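PDB 2EYU: twitching motility protein PilT from Aquifex aeolicus, which probably uses ATP hydrolysis by its P-loop NTPase domain to power retraction of the pili that drive twitching motility. Local coordinates for residues Lys225-Gln229 with Gly230-Leu234. The protein carries 1 engineered substitution. Numbering follows the deposited sequence.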
ATOM      1  N   LYS A 225     -16.598  -3.682 -11.480  1.00 32.34           N
ATOM      2  CA  LYS A 225     -17.292  -2.395 -11.630  1.00 35.00           C
ATOM      3  C   LYS A 225     -16.713  -1.543 -12.745  1.00 30.32           C
ATOM      4  O   LYS A 225     -17.459  -0.863 -13.456  1.00 31.30           O
ATOM      5  CB  LYS A 225     -17.303  -1.616 -10.318  1.00 45.14           C
ATOM      6  CG  LYS A 225     -16.216  -1.958  -9.319  1.00 46.36           C
ATOM      7  CD  LYS A 225     -16.116  -0.858  -8.265  1.00 45.16           C
ATOM      8  CE  LYS A 225     -15.511   0.399  -8.863  1.00 29.27           C
ATOM      9  NZ  LYS A 225     -16.437   1.565  -8.822  1.00 39.33           N
ATOM     10  N   LEU A 226     -15.401  -1.546 -12.954  1.00 26.33           N
ATOM     11  CA  LEU A 226     -14.852  -0.816 -14.096  1.00 32.22           C
ATOM     12  C   LEU A 226     -15.409  -1.336 -15.418  1.00 40.23           C
ATOM     13  O   LEU A 226     -15.718  -0.548 -16.315  1.00 32.48           O
ATOM     14  CB  LEU A 226     -13.325  -0.921 -14.136  1.00 22.37           C
ATOM     15  CG  LEU A 226     -12.638  -0.276 -12.923  1.00 37.79           C
ATOM     16  CD1 LEU A 226     -11.126  -0.238 -13.071  1.00 17.78           C
ATOM     17  CD2 LEU A 226     -13.193   1.127 -12.667  1.00 26.62           C
ATOM     18  N   TYR A 227     -15.506  -2.659 -15.516  1.00 38.33           N
ATOM     19  CA  TYR A 227     -16.053  -3.296 -16.711  1.00 24.98           C
ATOM     20  C   TYR A 227     -17.520  -2.907 -16.875  1.00 38.12           C
ATOM     21  O   TYR A 227     -17.941  -2.597 -17.991  1.00 57.32           O
ATOM     22  CB  TYR A 227     -15.897  -4.824 -16.675  1.00 26.68           C
ATOM     23  CG  TYR A 227     -16.685  -5.545 -17.754  1.00 28.08           C
ATOM     24  CD1 TYR A 227     -16.407  -5.390 -19.103  1.00 35.33           C
ATOM     25  CD2 TYR A 227     -17.738  -6.389 -17.420  1.00 29.45           C
ATOM     26  CE1 TYR A 227     -17.134  -6.052 -20.084  1.00 28.20           C
ATOM     27  CE2 TYR A 227     -18.469  -7.049 -18.384  1.00 34.04           C
ATOM     28  CZ  TYR A 227     -18.167  -6.879 -19.716  1.00 33.63           C
ATOM     29  OH  TYR A 227     -18.900  -7.542 -20.674  1.00 57.91           O
ATOM     30  N   LYS A 228     -18.252  -2.943 -15.768  1.00 38.32           N
ATOM     31  CA  LYS A 228     -19.695  -2.750 -15.763  1.00 46.54           C
ATOM     32  C   LYS A 228     -20.028  -1.291 -16.053  1.00 50.53           C
ATOM     33  O   LYS A 228     -21.186  -0.963 -16.281  1.00 44.49           O
ATOM     34  CB  LYS A 228     -20.322  -3.176 -14.436  1.00 45.37           C
ATOM     35  CG  LYS A 228     -20.770  -4.622 -14.389  1.00 54.27           C
ATOM     36  CD  LYS A 228     -22.152  -4.800 -14.995  1.00 66.64           C
ATOM     37  CE  LYS A 228     -22.218  -6.064 -15.835  1.00 70.28           C
ATOM     38  NZ  LYS A 228     -22.021  -7.290 -15.018  1.00 64.89           N
ATOM     39  N   GLN A 229     -19.001  -0.445 -16.046  1.00 55.77           N
ATOM     40  CA  GLN A 229     -19.186   0.964 -16.381  1.00 55.42           C
ATOM     41  C   GLN A 229     -18.617   1.260 -17.767  1.00 53.84           C
ATOM     42  O   GLN A 229     -18.540   2.411 -18.190  1.00 54.14           O
ATOM     43  CB  GLN A 229     -18.540   1.855 -15.324  1.00 49.91           C
ATOM     44  CG  GLN A 229     -18.910   1.487 -13.893  1.00 51.49           C
ATOM     45  CD  GLN A 229     -17.970   2.147 -12.898  1.00 57.64           C
ATOM     46  OE1 GLN A 229     -18.365   2.491 -11.784  1.00 50.24           O
ATOM     47  NE2 GLN A 229     -16.718   2.327 -13.309  1.00 60.95           N
ATOM     48  N   GLY A 230     -18.231   0.198 -18.467  1.00 54.90           N
ATOM     49  CA  GLY A 230     -17.690   0.295 -19.817  1.00 37.15           C
ATOM     50  C   GLY A 230     -16.371   1.037 -19.788  1.00 45.58           C
ATOM     51  O   GLY A 230     -15.963   1.746 -20.711  1.00 28.09           O
ATOM     52  N   LEU A 231     -15.673   0.875 -18.659  1.00 42.90           N
ATOM     53  CA  LEU A 231     -14.423   1.606 -18.494  1.00 32.83           C
ATOM     54  C   LEU A 231     -13.221   0.800 -18.978  1.00 37.00           C
ATOM     55  O   LEU A 231     -12.211   1.405 -19.362  1.00 36.30           O
ATOM     56  CB  LEU A 231     -14.240   2.025 -17.029  1.00 28.50           C
ATOM     57  CG  LEU A 231     -14.684   3.448 -16.692  1.00 23.13           C
ATOM     58  CD1 LEU A 231     -13.538   4.270 -16.117  1.00 32.76           C
ATOM     59  CD2 LEU A 231     -15.254   4.134 -17.927  1.00 34.89           C
ATOM     60  N   ILE A 232     -13.307  -0.518 -18.969  1.00 30.35           N
ATOM     61  CA  ILE A 232     -12.311  -1.406 -19.566  1.00 27.05           C
ATOM     62  C   ILE A 232     -13.029  -2.465 -20.392  1.00 19.93           C
ATOM     63  O   ILE A 232     -14.249  -2.605 -20.298  1.00 33.36           O
ATOM     64  CB  ILE A 232     -11.421  -2.112 -18.521  1.00 35.35           C
ATOM     65  CG1 ILE A 232     -12.118  -2.432 -17.204  1.00 41.73           C
ATOM     66  CG2 ILE A 232     -10.151  -1.304 -18.251  1.00 30.49           C
ATOM     67  CD1 ILE A 232     -12.804  -3.773 -17.136  1.00 46.10           C
ATOM     68  N   THR A 233     -12.299  -3.245 -21.175  1.00 25.88           N
ATOM     69  CA  THR A 233     -13.038  -4.297 -21.886  1.00 34.40           C
ATOM     70  C   THR A 233     -13.034  -5.568 -21.037  1.00 43.93           C
ATOM     71  O   THR A 233     -12.246  -5.639 -20.086  1.00 34.30           O
ATOM     72  CB  THR A 233     -12.459  -4.514 -23.285  1.00 32.01           C
ATOM     73  OG1 THR A 233     -12.513  -3.242 -23.963  1.00 41.13           O
ATOM     74  CG2 THR A 233     -13.295  -5.465 -24.125  1.00 61.47           C
ATOM     75  N   LEU A 234     -13.916  -6.500 -21.381  1.00 32.92           N
ATOM     76  CA  LEU A 234     -13.946  -7.822 -20.771  1.00 29.29           C
ATOM     77  C   LEU A 234     -12.561  -8.448 -20.812  1.00 31.86           C
ATOM     78  O   LEU A 234     -12.108  -8.920 -19.769  1.00 25.02           O
ATOM     79  CB  LEU A 234     -14.935  -8.762 -21.466  1.00 33.31           C
ATOM     80  CG  LEU A 234     -15.199 -10.127 -20.834  1.00 27.75           C
ATOM     81  CD1 LEU A 234     -15.505 -10.014 -19.342  1.00 21.74           C
ATOM     82  CD2 LEU A 234     -16.356 -10.837 -21.519  1.00 21.23           C
TER
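Leu231 N donates to Leu226 O at 2.7 Å with an N-H...O angle of 149°, and Gly230 N donates to Tyr227 O at 2.9 Å. Here the chain turns back over the last turn of helix 219-228, and Gly230, with its positive phi, reverses the path.

The close packing is made by Ile232, two residues after Gly230, against Leu226 and Tyr227. Ile232 CG1 rests 3.6 Å from Leu226 CB, and its CD1 extends to Tyr227 CB at 3.3 Å. With chi1 at 33°, off the staggered +60° position, CG1 sits between the backbone N and the carbonyl carbon, which suggests some strain. Leu231 CB adds to this side, 3.1 Å from Leu226 O. Both Leu226 and Ile232 are buried, and both also touch Val179 of strand 179-185.

Tyr227 continues this flank outward: CG is anti to the backbone N (chi1 169°), which carries the ring along the returning chain. Leu234 CD1 covers one face as a CH-pi contact, 4.3 Å from the Tyr227 ring centroid and displaced toward the rim, while Ile232 O lies at the ring edge.

The other flank is looser. Exposed Gln229 extends its chain obliquely across Leu231, with NE2 no closer than 4.1 Å to Leu231 CG.

The paired bonds, with Gly230 as the C-prime residue, define a Schellman motif, here ending helix 219-228 and leading through Thr233, the N-cap residue, into helix 234-240.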